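Local coordinates for protein glutamine cyclotransferase (PDB 6QQL) that probably catalyses the zinc-dependent cyclisation of N-terminal glutamine in peptides to pyroglutamate, as a glutaminyl cyclase of bacterial origin, at residues A[69-75]-A[88-94]; A[112-117]-A[167-171]; A[128-132]-A[288-292]; A[181-186]-A[255-260]; A[217-221]-A[263-267]. One frame throughout, in Å; residues are numbered along the deposited sequence.

From the N terminus, contact 1 closes first, a short hairpin of strands 70-79 and 85-95 on the outer side of the mixed sheet. Contact 2 then ties the loop after strand 102-108 to the loop after strand 157-163, beside the zinc ion. Contact 3 opens within that loop, at the start of helix 131-149, and closes only at 288-292, so it crosses contact 2 and encloses contacts 4 and 5. These two also cross each other: contact 4 packs helix 179-186 on helix 253-260, and contact 5 sets helix 215-220 against strand 264-268. Contact 4 touches both contact 1 and contact 5, linking the two outermost strands through its helices.

Contact 1: A[69-75]-A[88-94]; sequences AAVQEQT and MRNIIAS
Val71 spreads its two methyl branches over the neighbouring strand: CG2 lies 4.1 Å from Ala93 CB, and CG1 reaches diagonally to Ile91 CG2 at 4.0 Å. With CG1 anti to the backbone N (chi1 -179°), the branches diverge toward a small and a larger partner, and Ala69 CB also packs on Ala93 CB, at 3.9 Å, next to the valine methyl. Further along this face Glu73 and Arg89 run side by side. Arg89 turns the NE and NH2 edge of its guanidinium to a single oxygen, NE to Glu73 OE2 at 2.8 Å and NH2 to the same OE2 at 3.2 Å, with the two flat groups 35° apart. Asp58, on the helix 51-66 that covers this face, takes a second salt bridge from Arg89 NH2.

On the reverse face the tip of Ile92, CD1, rests on Gln74 CB at 3.8 Å. The extended chain of Gln74 then lies along Asn90, and Gln74 OE1 accepts from Asn90 ND2 at 2.9 Å. Asn90 OD1 is bonded to Asp164 N, and Tyr183 and Trp184 of helix 179-186 pack over this end. Paired backbone bonds at Ala70-Ser94, Gln72-Ile92 and Gln74-Asn90, with directions 159° apart, show antiparallel strands; being consecutive in the chain, they form a beta hairpin at the margin of the mixed beta sheet of this alpha/beta fold.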
# COMPACT_ATOMS: atom_id res chain seq x y z
N ALA A 69 -17.21 -1.87 5.35
CA ALA A 69 -16.65 -2.91 4.49
C ALA A 69 -16.95 -4.27 5.07
O ALA A 69 -16.94 -4.46 6.29
CB ALA A 69 -15.14 -2.72 4.33
N ALA A 70 -17.22 -5.23 4.19
CA ALA A 70 -17.28 -6.64 4.56
C ALA A 70 -15.85 -7.14 4.57
O ALA A 70 -15.20 -7.22 3.52
CB ALA A 70 -18.13 -7.42 3.57
N VAL A 71 -15.32 -7.45 5.75
CA VAL A 71 -13.90 -7.69 5.88
C VAL A 71 -13.63 -9.18 6.02
O VAL A 71 -14.15 -9.83 6.94
CB VAL A 71 -13.31 -6.91 7.06
CG1 VAL A 71 -11.82 -7.18 7.12
CG2 VAL A 71 -13.60 -5.44 6.88
N GLN A 72 -12.77 -9.69 5.14
CA GLN A 72 -12.36 -11.09 5.12
C GLN A 72 -10.87 -11.19 5.42
O GLN A 72 -10.07 -10.39 4.91
CB GLN A 72 -12.66 -11.73 3.76
CG GLN A 72 -14.08 -12.21 3.56
CD GLN A 72 -14.40 -13.44 4.39
OE1 GLN A 72 -13.57 -13.93 5.14
NE2 GLN A 72 -15.62 -13.93 4.24
N GLU A 73 -10.50 -12.19 6.21
CA GLU A 73 -9.11 -12.43 6.57
C GLU A 73 -8.63 -13.72 5.91
O GLU A 73 -9.30 -14.75 6.00
CB GLU A 73 -8.92 -12.50 8.09
CG GLU A 73 -9.53 -11.36 8.88
CD GLU A 73 -9.15 -11.39 10.36
OE1 GLU A 73 -10.05 -11.48 11.23
OE2 GLU A 73 -7.94 -11.37 10.65
N GLN A 74 -7.46 -13.65 5.29
CA GLN A 74 -6.84 -14.78 4.62
C GLN A 74 -5.50 -15.03 5.30
O GLN A 74 -4.60 -14.19 5.22
CB GLN A 74 -6.67 -14.50 3.13
CG GLN A 74 -5.84 -15.53 2.41
CD GLN A 74 -5.34 -15.03 1.06
OE1 GLN A 74 -4.68 -13.98 1.00
NE2 GLN A 74 -5.59 -15.79 -0.00
N THR A 75 -5.38 -16.16 5.98
CA THR A 75 -4.20 -16.49 6.76
C THR A 75 -3.59 -17.79 6.30
O THR A 75 -4.30 -18.77 6.03
CB THR A 75 -4.53 -16.60 8.24
OG1 THR A 75 -5.15 -17.87 8.47
CG2 THR A 75 -5.45 -15.47 8.66
N MET A 88 1.30 -15.52 8.08
CA MET A 88 0.81 -14.52 7.14
C MET A 88 -0.67 -14.21 7.38
O MET A 88 -1.48 -15.11 7.60
CB MET A 88 0.98 -15.00 5.70
CG MET A 88 0.45 -13.99 4.70
SD MET A 88 -0.03 -14.79 3.17
CE MET A 88 -1.59 -15.56 3.61
N ARG A 89 -1.02 -12.92 7.28
CA ARG A 89 -2.39 -12.46 7.51
C ARG A 89 -2.70 -11.36 6.49
O ARG A 89 -2.36 -10.20 6.70
CB ARG A 89 -2.57 -11.96 8.94
CG ARG A 89 -4.01 -11.62 9.38
CD ARG A 89 -4.01 -11.31 10.88
NE ARG A 89 -5.27 -10.81 11.42
CZ ARG A 89 -5.37 -10.13 12.56
NH1 ARG A 89 -4.28 -9.83 13.27
NH2 ARG A 89 -6.55 -9.70 12.98
N ASN A 90 -3.29 -11.75 5.37
CA ASN A 90 -3.80 -10.80 4.39
C ASN A 90 -5.21 -10.39 4.78
O ASN A 90 -6.00 -11.21 5.26
CB ASN A 90 -3.81 -11.40 2.97
CG ASN A 90 -2.41 -11.53 2.38
OD1 ASN A 90 -1.51 -10.76 2.70
ND2 ASN A 90 -2.23 -12.54 1.53
N ILE A 91 -5.53 -9.11 4.57
CA ILE A 91 -6.80 -8.53 4.99
C ILE A 91 -7.52 -8.02 3.75
O ILE A 91 -7.01 -7.14 3.05
CB ILE A 91 -6.59 -7.42 6.03
CG1 ILE A 91 -5.86 -8.00 7.26
CG2 ILE A 91 -7.94 -6.82 6.46
CD1 ILE A 91 -5.23 -6.99 8.19
N ILE A 92 -8.69 -8.60 3.46
CA ILE A 92 -9.48 -8.22 2.29
C ILE A 92 -10.74 -7.53 2.78
O ILE A 92 -11.52 -8.11 3.55
CB ILE A 92 -9.83 -9.43 1.41
CG1 ILE A 92 -8.56 -10.12 0.90
CG2 ILE A 92 -10.64 -8.96 0.21
CD1 ILE A 92 -8.14 -11.32 1.71
N ALA A 93 -10.96 -6.31 2.31
CA ALA A 93 -12.13 -5.52 2.68
C ALA A 93 -12.91 -5.19 1.42
O ALA A 93 -12.34 -4.67 0.46
CB ALA A 93 -11.71 -4.25 3.40
N SER A 94 -14.22 -5.43 1.44
CA SER A 94 -15.05 -5.39 0.24
C SER A 94 -16.23 -4.46 0.41
O SER A 94 -16.80 -4.35 1.50
CB SER A 94 -15.57 -6.79 -0.14
OG SER A 94 -14.50 -7.64 -0.52
O HOH W 1 -14.48 -9.88 1.41

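Contact 2: A[112-117]-A[167-171]. With ZN (zinc ion), chain C.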
# COMPACT_ATOMS: atom_id res chain seq x y z
N ARG A 112 9.21 -4.18 8.08
CA ARG A 112 10.47 -4.91 8.00
C ARG A 112 11.09 -5.00 9.39
O ARG A 112 11.05 -4.03 10.15
CB ARG A 112 11.42 -4.20 7.03
CG ARG A 112 12.78 -4.88 6.88
CD ARG A 112 13.37 -4.59 5.53
NE ARG A 112 14.62 -5.30 5.24
CZ ARG A 112 14.68 -6.58 4.87
NH1 ARG A 112 13.57 -7.30 4.78
NH2 ARG A 112 15.86 -7.14 4.60
N PRO A 113 11.65 -6.16 9.77
CA PRO A 113 12.10 -6.36 11.15
C PRO A 113 13.36 -5.61 11.53
O PRO A 113 13.77 -5.68 12.70
CB PRO A 113 12.35 -7.87 11.21
CG PRO A 113 11.66 -8.45 10.04
CD PRO A 113 11.74 -7.40 8.99
N VAL A 114 14.00 -4.93 10.59
CA VAL A 114 15.32 -4.34 10.79
C VAL A 114 15.46 -3.13 9.89
O VAL A 114 14.95 -3.11 8.77
CB VAL A 114 16.43 -5.34 10.44
CG1 VAL A 114 16.68 -6.26 11.61
CG2 VAL A 114 16.01 -6.12 9.22
N CYS A 115 16.17 -2.11 10.40
CA CYS A 115 16.64 -1.01 9.56
C CYS A 115 18.03 -1.38 9.01
O CYS A 115 19.07 -0.89 9.46
CB CYS A 115 16.61 0.32 10.32
SG CYS A 115 17.01 0.35 12.11
N ASP A 116 18.02 -2.26 8.00
CA ASP A 116 19.21 -2.75 7.32
C ASP A 116 20.03 -1.67 6.65
O ASP A 116 21.17 -1.93 6.25
CB ASP A 116 18.83 -3.70 6.21
CG ASP A 116 17.93 -4.73 6.66
OD1 ASP A 116 18.37 -5.51 7.51
OD2 ASP A 116 16.78 -4.73 6.17
N GLN A 117 19.44 -0.50 6.41
CA GLN A 117 20.07 0.54 5.63
C GLN A 117 20.28 1.80 6.46
O GLN A 117 20.37 2.90 5.91
CB GLN A 117 19.19 0.86 4.41
CG GLN A 117 18.65 -0.36 3.70
CD GLN A 117 19.54 -0.81 2.57
OE1 GLN A 117 20.12 0.02 1.87
NE2 GLN A 117 19.67 -2.11 2.40
N ASP A 167 7.72 -7.20 3.26
CA ASP A 167 9.06 -6.67 3.52
C ASP A 167 9.96 -7.61 4.32
O ASP A 167 10.89 -7.14 4.98
CB ASP A 167 8.96 -5.32 4.25
CG ASP A 167 9.49 -4.14 3.43
OD1 ASP A 167 10.34 -4.31 2.53
OD2 ASP A 167 9.06 -3.01 3.72
N TYR A 168 9.71 -8.93 4.32
CA TYR A 168 10.54 -9.83 5.12
C TYR A 168 11.73 -10.41 4.37
O TYR A 168 12.60 -11.02 5.00
CB TYR A 168 9.71 -11.01 5.67
CG TYR A 168 10.16 -11.55 7.03
CD1 TYR A 168 9.75 -10.94 8.22
CD2 TYR A 168 10.99 -12.67 7.12
CE1 TYR A 168 10.15 -11.44 9.47
CE2 TYR A 168 11.39 -13.17 8.37
CZ TYR A 168 10.97 -12.55 9.54
OH TYR A 168 11.37 -13.04 10.76
N GLY A 169 11.80 -10.23 3.05
CA GLY A 169 12.81 -10.87 2.25
C GLY A 169 14.22 -10.38 2.53
O GLY A 169 14.50 -9.62 3.45
N SER A 170 15.15 -10.89 1.71
CA SER A 170 16.53 -10.44 1.68
C SER A 170 16.84 -9.83 0.32
O SER A 170 16.13 -10.05 -0.67
CB SER A 170 17.51 -11.57 1.96
OG SER A 170 17.41 -12.56 0.96
N TYR A 171 17.92 -9.07 0.27
CA TYR A 171 18.15 -8.26 -0.92
C TYR A 171 18.60 -9.10 -2.12
O TYR A 171 18.24 -8.78 -3.25
CB TYR A 171 19.13 -7.15 -0.58
CG TYR A 171 18.54 -6.20 0.44
CD1 TYR A 171 17.44 -5.40 0.12
CD2 TYR A 171 19.08 -6.10 1.71
CE1 TYR A 171 16.88 -4.53 1.06
CE2 TYR A 171 18.54 -5.22 2.65
CZ TYR A 171 17.44 -4.45 2.32
OH TYR A 171 16.93 -3.59 3.26
ZN ZN C . 10.21 -2.00 2.87
O HOH W 2 8.04 -1.81 6.62
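Arg112 approaches Asp167 at its root and then runs along the 167-171 loop to Gly169. Its CB sits 3.9 Å from Asp167 CB. CG stands anti to the backbone N (chi1 179°) and the chain stays extended as far as NE, which carries CG past Asp167 O at 3.5 Å and leaves CD against the same carbonyl oxygen. NE faces Asp116 OD2 of its own segment, modelled too close for the details of that salt bridge to be trusted. At the tip, NH1 bridges two carbonyls, donating to Asp167 O at 2.7 Å and to Gly169 O at 2.8 Å. Arg112 NH2 adds a bond to Gly169 O at 3.1 Å. The Gly169 oxygen is thus gripped end-on by two nitrogens coming from the same face of its plane. Asp167 O, by contrast, is met from well above its carbonyl plane.

The loop being held belongs to the zinc site of this M28-family alpha/beta fold: both carboxylate oxygens of Asp167, OD1 and OD2, bind the zinc ion, and Asp133 and His283 complete the residues around it. Arg112 is therefore a second-shell residue, bonded to the backbone of a ligand.

Tyr171 crosses the guanidinium obliquely, their planes 64° apart, and its OH is hydrogen-bonded to ND1 of the zinc ligand His283. Gln117 NE2 comes within 3.2 Å of Tyr171 CZ, approaching the ring obliquely. At the other end of the contact, Pro113 CG packs against Tyr168 CE1 at 3.4 Å, the two side chains crossing at about a right angle and CG approaching the ring obliquely.

Contact 3: A[128-132]-A[288-292]; sequences FDGAD and NMQII
Ala131, in the first turn of helix 131-149, directs its CB onto the 288-292 turn. The helix is the one that carries the zinc ligand Asp133, and Gly130 occupies its N-cap position; the contact joins the start of this helix to the segment that leads into helix 294-311.

Apolar packing carries most of the join. Ala131 CB reaches the backbone of the turn, 3.4 Å from Asn288 C, and is flanked on the same segment by Met289 SD at 3.7 Å and Ile292 CG1 at 4.0 Å. The bend of Met289 at chi2 (-47°) brings SD back to the alanine methyl. Ile292 reaches past Ala131: its CD1 lies 3.8 Å from Asp132 N, alongside the backbone of the first helical turn. Val41 of helix 30-42 also touches Ala131 and Asp129.

The polar groups are bonded around the interface instead of across it. Asp132 N donates to Asp287 OD1, while the carboxylate of Asp132 takes Gly205 N on OD1 and His281 NE2 on OD2. Asp129 meets the turn by van der Waals contact, OD2 being 3.6 Å from Asn288 CB, with carboxylate and amide planes 72° apart. Asn288 shapes its own segment through an Asx turn: with chi1 at 59°, CG lies between the backbone N and the carbonyl carbon, and OD1 accepts from Gln290 N at 2.7 Å, the donor in the carbonyl plane.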
# COMPACT_ATOMS: atom_id res chain seq x y z
N PHE A 128 12.46 -0.53 13.50
CA PHE A 128 12.03 0.82 13.18
C PHE A 128 10.51 0.85 13.04
O PHE A 128 9.84 -0.18 13.06
CB PHE A 128 12.73 1.35 11.91
CG PHE A 128 12.32 0.67 10.64
CD1 PHE A 128 12.80 -0.59 10.32
CD2 PHE A 128 11.48 1.30 9.72
CE1 PHE A 128 12.43 -1.22 9.13
CE2 PHE A 128 11.12 0.69 8.54
CZ PHE A 128 11.60 -0.57 8.24
N ASP A 129 9.95 2.06 12.93
CA ASP A 129 8.50 2.24 13.02
C ASP A 129 7.79 1.92 11.71
O ASP A 129 6.62 1.53 11.73
CB ASP A 129 8.16 3.67 13.44
CG ASP A 129 8.44 3.95 14.92
OD1 ASP A 129 8.75 3.01 15.68
OD2 ASP A 129 8.32 5.14 15.30
N GLY A 130 8.46 2.13 10.58
CA GLY A 130 7.85 1.98 9.28
C GLY A 130 6.59 2.82 9.11
O GLY A 130 5.58 2.34 8.60
N ALA A 131 6.65 4.09 9.52
CA ALA A 131 5.50 4.95 9.33
C ALA A 131 5.21 5.14 7.84
O ALA A 131 4.04 5.09 7.42
CB ALA A 131 5.72 6.29 10.03
N ASP A 132 6.24 5.37 7.03
CA ASP A 132 6.01 5.42 5.60
C ASP A 132 5.96 4.02 4.99
O ASP A 132 4.97 3.66 4.35
CB ASP A 132 7.06 6.27 4.88
CG ASP A 132 6.58 6.73 3.52
OD1 ASP A 132 5.35 6.88 3.38
OD2 ASP A 132 7.39 6.87 2.57
N ASN A 288 9.85 7.02 10.41
CA ASN A 288 9.01 7.13 11.58
C ASN A 288 8.10 8.33 11.39
O ASN A 288 8.15 9.01 10.37
CB ASN A 288 9.83 7.27 12.87
CG ASN A 288 10.74 8.51 12.87
OD1 ASN A 288 10.28 9.64 12.75
ND2 ASN A 288 12.03 8.28 13.07
N MET A 289 7.27 8.59 12.40
CA MET A 289 6.25 9.61 12.27
C MET A 289 6.84 10.98 11.98
O MET A 289 6.12 11.86 11.47
CB MET A 289 5.39 9.68 13.52
CG MET A 289 4.33 8.57 13.61
SD MET A 289 3.30 8.22 12.14
CE MET A 289 2.65 9.85 11.73
N GLN A 290 8.12 11.20 12.26
CA GLN A 290 8.72 12.51 12.03
C GLN A 290 8.92 12.79 10.55
O GLN A 290 9.07 13.95 10.16
CB GLN A 290 10.06 12.63 12.74
CG GLN A 290 9.98 13.14 14.16
CD GLN A 290 8.56 13.24 14.68
OE1 GLN A 290 7.89 14.27 14.51
NE2 GLN A 290 8.09 12.16 15.32
N ILE A 291 8.98 11.74 9.72
CA ILE A 291 9.21 11.92 8.29
C ILE A 291 7.93 12.21 7.51
O ILE A 291 8.02 12.72 6.38
CB ILE A 291 9.88 10.66 7.71
CG1 ILE A 291 10.78 11.03 6.55
CG2 ILE A 291 8.84 9.62 7.27
CD1 ILE A 291 12.19 11.29 6.97
N ILE A 292 6.76 11.95 8.09
CA ILE A 292 5.49 11.99 7.38
C ILE A 292 5.05 13.44 7.15
O ILE A 292 5.03 14.25 8.08
CB ILE A 292 4.42 11.22 8.14
CG1 ILE A 292 4.84 9.75 8.31
CG2 ILE A 292 3.09 11.30 7.40
CD1 ILE A 292 4.88 8.96 7.04

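Contact 4: A[181-186]-A[255-260]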
# COMPACT_ATOMS: atom_id res chain seq x y z
N SER A 181 1.21 -10.80 -1.25
CA SER A 181 0.55 -10.62 -2.54
C SER A 181 0.81 -11.81 -3.46
O SER A 181 -0.02 -12.12 -4.32
CB SER A 181 0.98 -9.31 -3.19
OG SER A 181 2.36 -9.30 -3.43
N GLN A 182 1.92 -12.52 -3.26
CA GLN A 182 2.12 -13.76 -3.98
C GLN A 182 1.02 -14.74 -3.64
O GLN A 182 0.27 -15.19 -4.52
CB GLN A 182 3.49 -14.34 -3.67
CG GLN A 182 4.58 -13.68 -4.49
CD GLN A 182 5.83 -14.51 -4.65
OE1 GLN A 182 6.86 -14.19 -4.06
NE2 GLN A 182 5.76 -15.58 -5.47
N TYR A 183 0.86 -15.05 -2.34
CA TYR A 183 -0.15 -16.02 -1.93
C TYR A 183 -1.52 -15.61 -2.45
O TYR A 183 -2.23 -16.41 -3.06
CB TYR A 183 -0.16 -16.18 -0.41
CG TYR A 183 -1.07 -17.30 0.03
CD1 TYR A 183 -2.43 -17.08 0.29
CD2 TYR A 183 -0.59 -18.61 0.13
CE1 TYR A 183 -3.27 -18.13 0.66
CE2 TYR A 183 -1.42 -19.67 0.51
CZ TYR A 183 -2.76 -19.42 0.78
OH TYR A 183 -3.59 -20.47 1.15
N TRP A 184 -1.88 -14.35 -2.27
CA TRP A 184 -3.21 -13.91 -2.65
C TRP A 184 -3.41 -13.96 -4.16
O TRP A 184 -4.47 -14.39 -4.63
CB TRP A 184 -3.48 -12.51 -2.12
CG TRP A 184 -4.83 -12.01 -2.48
CD1 TRP A 184 -6.01 -12.32 -1.86
CD2 TRP A 184 -5.17 -11.10 -3.54
NE1 TRP A 184 -7.05 -11.67 -2.47
CE2 TRP A 184 -6.57 -10.91 -3.49
CE3 TRP A 184 -4.42 -10.42 -4.51
CZ2 TRP A 184 -7.23 -10.07 -4.39
CZ3 TRP A 184 -5.09 -9.58 -5.40
CH2 TRP A 184 -6.48 -9.41 -5.33
N SER A 185 -2.42 -13.51 -4.94
CA SER A 185 -2.59 -13.55 -6.39
C SER A 185 -2.74 -14.98 -6.90
O SER A 185 -3.43 -15.19 -7.90
CB SER A 185 -1.44 -12.86 -7.12
OG SER A 185 -0.19 -13.47 -6.84
N ARG A 186 -2.13 -15.96 -6.23
CA ARG A 186 -2.33 -17.35 -6.63
C ARG A 186 -3.53 -17.99 -5.97
O ARG A 186 -3.98 -19.05 -6.44
CB ARG A 186 -1.10 -18.19 -6.31
CG ARG A 186 0.13 -17.80 -7.06
CD ARG A 186 1.27 -18.73 -6.76
NE ARG A 186 2.44 -18.33 -7.52
CZ ARG A 186 2.72 -18.80 -8.73
NH1 ARG A 186 1.92 -19.70 -9.29
NH2 ARG A 186 3.81 -18.37 -9.38
N PRO A 255 3.05 -9.43 -8.62
CA PRO A 255 2.37 -10.74 -8.60
C PRO A 255 0.93 -10.67 -9.07
O PRO A 255 0.47 -11.60 -9.74
CB PRO A 255 2.44 -11.18 -7.13
CG PRO A 255 3.55 -10.37 -6.54
CD PRO A 255 3.59 -9.08 -7.29
N VAL A 256 0.23 -9.57 -8.77
CA VAL A 256 -1.17 -9.43 -9.17
C VAL A 256 -1.29 -9.36 -10.69
O VAL A 256 -2.21 -9.95 -11.28
CB VAL A 256 -1.80 -8.21 -8.47
CG1 VAL A 256 -3.23 -8.00 -8.92
CG2 VAL A 256 -1.77 -8.41 -6.96
N ILE A 257 -0.36 -8.67 -11.35
CA ILE A 257 -0.42 -8.61 -12.80
C ILE A 257 -0.13 -9.98 -13.40
O ILE A 257 -0.85 -10.44 -14.29
CB ILE A 257 0.55 -7.54 -13.32
CG1 ILE A 257 0.09 -6.16 -12.82
CG2 ILE A 257 0.60 -7.58 -14.84
CD1 ILE A 257 1.21 -5.13 -12.71
N LYS A 258 0.90 -10.67 -12.90
CA LYS A 258 1.23 -11.97 -13.49
C LYS A 258 0.08 -12.95 -13.29
O LYS A 258 -0.50 -13.43 -14.27
CB LYS A 258 2.55 -12.52 -12.92
CG LYS A 258 3.83 -11.72 -13.36
CD LYS A 258 4.04 -11.64 -14.90
CE LYS A 258 5.02 -10.54 -15.35
NZ LYS A 258 5.52 -10.81 -16.74
N ASN A 259 -0.32 -13.19 -12.04
CA ASN A 259 -1.22 -14.30 -11.75
C ASN A 259 -2.71 -13.96 -11.84
O ASN A 259 -3.52 -14.86 -12.09
CB ASN A 259 -0.90 -14.88 -10.38
CG ASN A 259 0.55 -15.31 -10.25
OD1 ASN A 259 1.19 -15.07 -9.23
ND2 ASN A 259 1.08 -15.94 -11.30
N LEU A 260 -3.11 -12.70 -11.68
CA LEU A 260 -4.51 -12.37 -11.81
C LEU A 260 -4.84 -11.58 -13.08
O LEU A 260 -6.02 -11.32 -13.33
CB LEU A 260 -5.00 -11.60 -10.59
CG LEU A 260 -5.21 -12.48 -9.36
CD1 LEU A 260 -5.76 -11.66 -8.19
CD2 LEU A 260 -6.14 -13.65 -9.67
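Two helices covering the same side of the central sheet pack here with a knob-into-hole fit, Ser185 of helix 179-186 being the knob. The segment axes come within 8.6 Å and their directions differ by only 23°, which is the evidence for a close, nearly parallel pair. Ser185 sits among Pro255, Val256, Asn259 and Leu260, its CB 3.5 Å from Pro255 O. A chi1 of 59° places OG between the backbone N and the carbonyl carbon, from where it faces Ser181 O and Gln182 O of its own helix and also lies 3.2 Å from Asn259 OD1.

One turn earlier, the Pro255 ring fits against Ser181, with Pro255 CG 3.5 Å from Ser181 OG, an oxygen that is itself bonded to Asp252. Toward the sheet, Trp184 presents its six-membered ring: Val256 CG2 meets its edge, in plane, 3.9 Å from CZ3, and Leu260 CD1 approaches obliquely at 3.5 Å from CZ3. Trp184 NE1 points instead to His189. At the exposed side of the pair, Asn259 OD1 lies over one face of the Arg186 guanidinium, offset toward its margin.

Ser185 OG has three acceptors near its one proton, and which of them receives it is not settled. The joint thus probably rests more on the fit of Ser185 in its hole and on the apolar contacts of Trp184 with Val256 and Leu260 than on polar bonds.

Contact 5: A[217-221]-A[263-267]; sequences SKSYA and PCIDI
A chi1 of -40° sets Ser217 OG anti to its carbonyl carbon, and with CB already pointing at the strand this turns OG to Asp266 N. Ile265 has CG1 between its backbone N and carbonyl carbon (chi1 71°), which leaves CG2 anti to the carbonyl carbon and facing the helix end. Ser217 CB lies 3.5 Å from Ile265 CA, and Ser217 OG accepts a weak hydrogen bond from Asp266 N at 3.2 Å, with an N-H...O angle of 133°. The same oxygen is also bonded to Glu214, its stronger polar partner. Ser217 CA adds a CA-H...O contact to Cys264 O at 3.6 Å, so this residue meets one N-H (Asp266) and one C=O (Cys264) of that edge.

Ala221, directly after helix 215-220, supplies the bump at the other end. Its CB touches Ile265 CG2 at 3.8 Å and Pro263 CB also at 3.8 Å, filling the notch between the two. Pro263 CB additionally rests against the helix's last carbonyl, 3.4 Å from Tyr220 O. Beyond this junction Leu224, Ile225 and Val228 of helix 222-234 continue the packing on Ile265.

Backbone bonds of Pro263, Ile265 and Ile267 go to strand 197-202, on the strand's other edge. Helix 215-220 and the following helix 222-234 therefore pack against 264-268, the strand that ends the sheet within the chain, as part of the alpha/beta fold of the M28 family.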
# COMPACT_ATOMS: atom_id res chain seq x y z
N SER A 217 4.31 -0.89 -13.94
CA SER A 217 3.04 -0.17 -13.96
C SER A 217 2.81 0.46 -15.32
O SER A 217 1.73 0.30 -15.92
CB SER A 217 3.03 0.87 -12.86
OG SER A 217 3.64 0.33 -11.71
N LYS A 218 3.83 1.17 -15.83
CA LYS A 218 3.75 1.81 -17.14
C LYS A 218 3.55 0.78 -18.24
O LYS A 218 2.77 0.99 -19.17
CB LYS A 218 5.04 2.60 -17.40
CG LYS A 218 5.10 3.41 -18.72
CD LYS A 218 6.56 3.44 -19.24
CE LYS A 218 6.79 4.41 -20.40
NZ LYS A 218 8.05 4.12 -21.15
N SER A 219 4.21 -0.38 -18.11
CA SER A 219 4.11 -1.41 -19.15
C SER A 219 2.72 -2.02 -19.20
O SER A 219 2.09 -2.05 -20.26
CB SER A 219 5.14 -2.52 -18.91
OG SER A 219 6.45 -2.09 -19.21
N TYR A 220 2.20 -2.45 -18.06
CA TYR A 220 0.97 -3.22 -18.07
C TYR A 220 -0.29 -2.39 -17.81
O TYR A 220 -1.40 -2.92 -17.94
CB TYR A 220 1.09 -4.37 -17.05
CG TYR A 220 2.22 -5.32 -17.40
CD1 TYR A 220 1.99 -6.43 -18.22
CD2 TYR A 220 3.52 -5.12 -16.92
CE1 TYR A 220 3.02 -7.32 -18.56
CE2 TYR A 220 4.55 -6.00 -17.26
CZ TYR A 220 4.29 -7.11 -18.07
OH TYR A 220 5.28 -8.00 -18.42
N ALA A 221 -0.17 -1.11 -17.48
CA ALA A 221 -1.41 -0.38 -17.25
C ALA A 221 -1.32 1.04 -17.80
O ALA A 221 -1.68 2.00 -17.10
CB ALA A 221 -1.73 -0.36 -15.76
N PRO A 263 -4.46 -5.17 -14.58
CA PRO A 263 -3.54 -4.04 -14.78
C PRO A 263 -3.44 -3.21 -13.52
O PRO A 263 -4.43 -2.67 -13.03
CB PRO A 263 -4.18 -3.26 -15.94
CG PRO A 263 -5.60 -3.59 -15.85
CD PRO A 263 -5.69 -5.03 -15.38
N CYS A 264 -2.23 -3.14 -12.96
CA CYS A 264 -1.98 -2.44 -11.71
C CYS A 264 -0.89 -1.39 -11.88
O CYS A 264 -0.02 -1.51 -12.75
CB CYS A 264 -1.60 -3.43 -10.60
SG CYS A 264 -2.86 -4.72 -10.33
N ILE A 265 -0.99 -0.31 -11.08
CA ILE A 265 0.08 0.68 -10.97
C ILE A 265 0.50 0.80 -9.51
O ILE A 265 -0.26 0.53 -8.57
CB ILE A 265 -0.30 2.08 -11.50
CG1 ILE A 265 -1.31 2.74 -10.56
CG2 ILE A 265 -0.77 1.99 -12.95
CD1 ILE A 265 -1.91 4.03 -11.08
N ASP A 266 1.72 1.27 -9.33
CA ASP A 266 2.35 1.42 -8.02
C ASP A 266 2.68 2.90 -7.80
O ASP A 266 3.64 3.42 -8.38
CB ASP A 266 3.60 0.56 -7.94
CG ASP A 266 4.08 0.36 -6.54
OD1 ASP A 266 3.43 0.84 -5.59
OD2 ASP A 266 5.15 -0.25 -6.38
N ILE A 267 1.91 3.57 -6.95
CA ILE A 267 2.26 4.91 -6.51
C ILE A 267 3.25 4.75 -5.37
O ILE A 267 2.88 4.37 -4.26
CB ILE A 267 1.03 5.72 -6.09
CG1 ILE A 267 0.04 5.86 -7.25
CG2 ILE A 267 1.44 7.11 -5.68
CD1 ILE A 267 -1.41 5.97 -6.81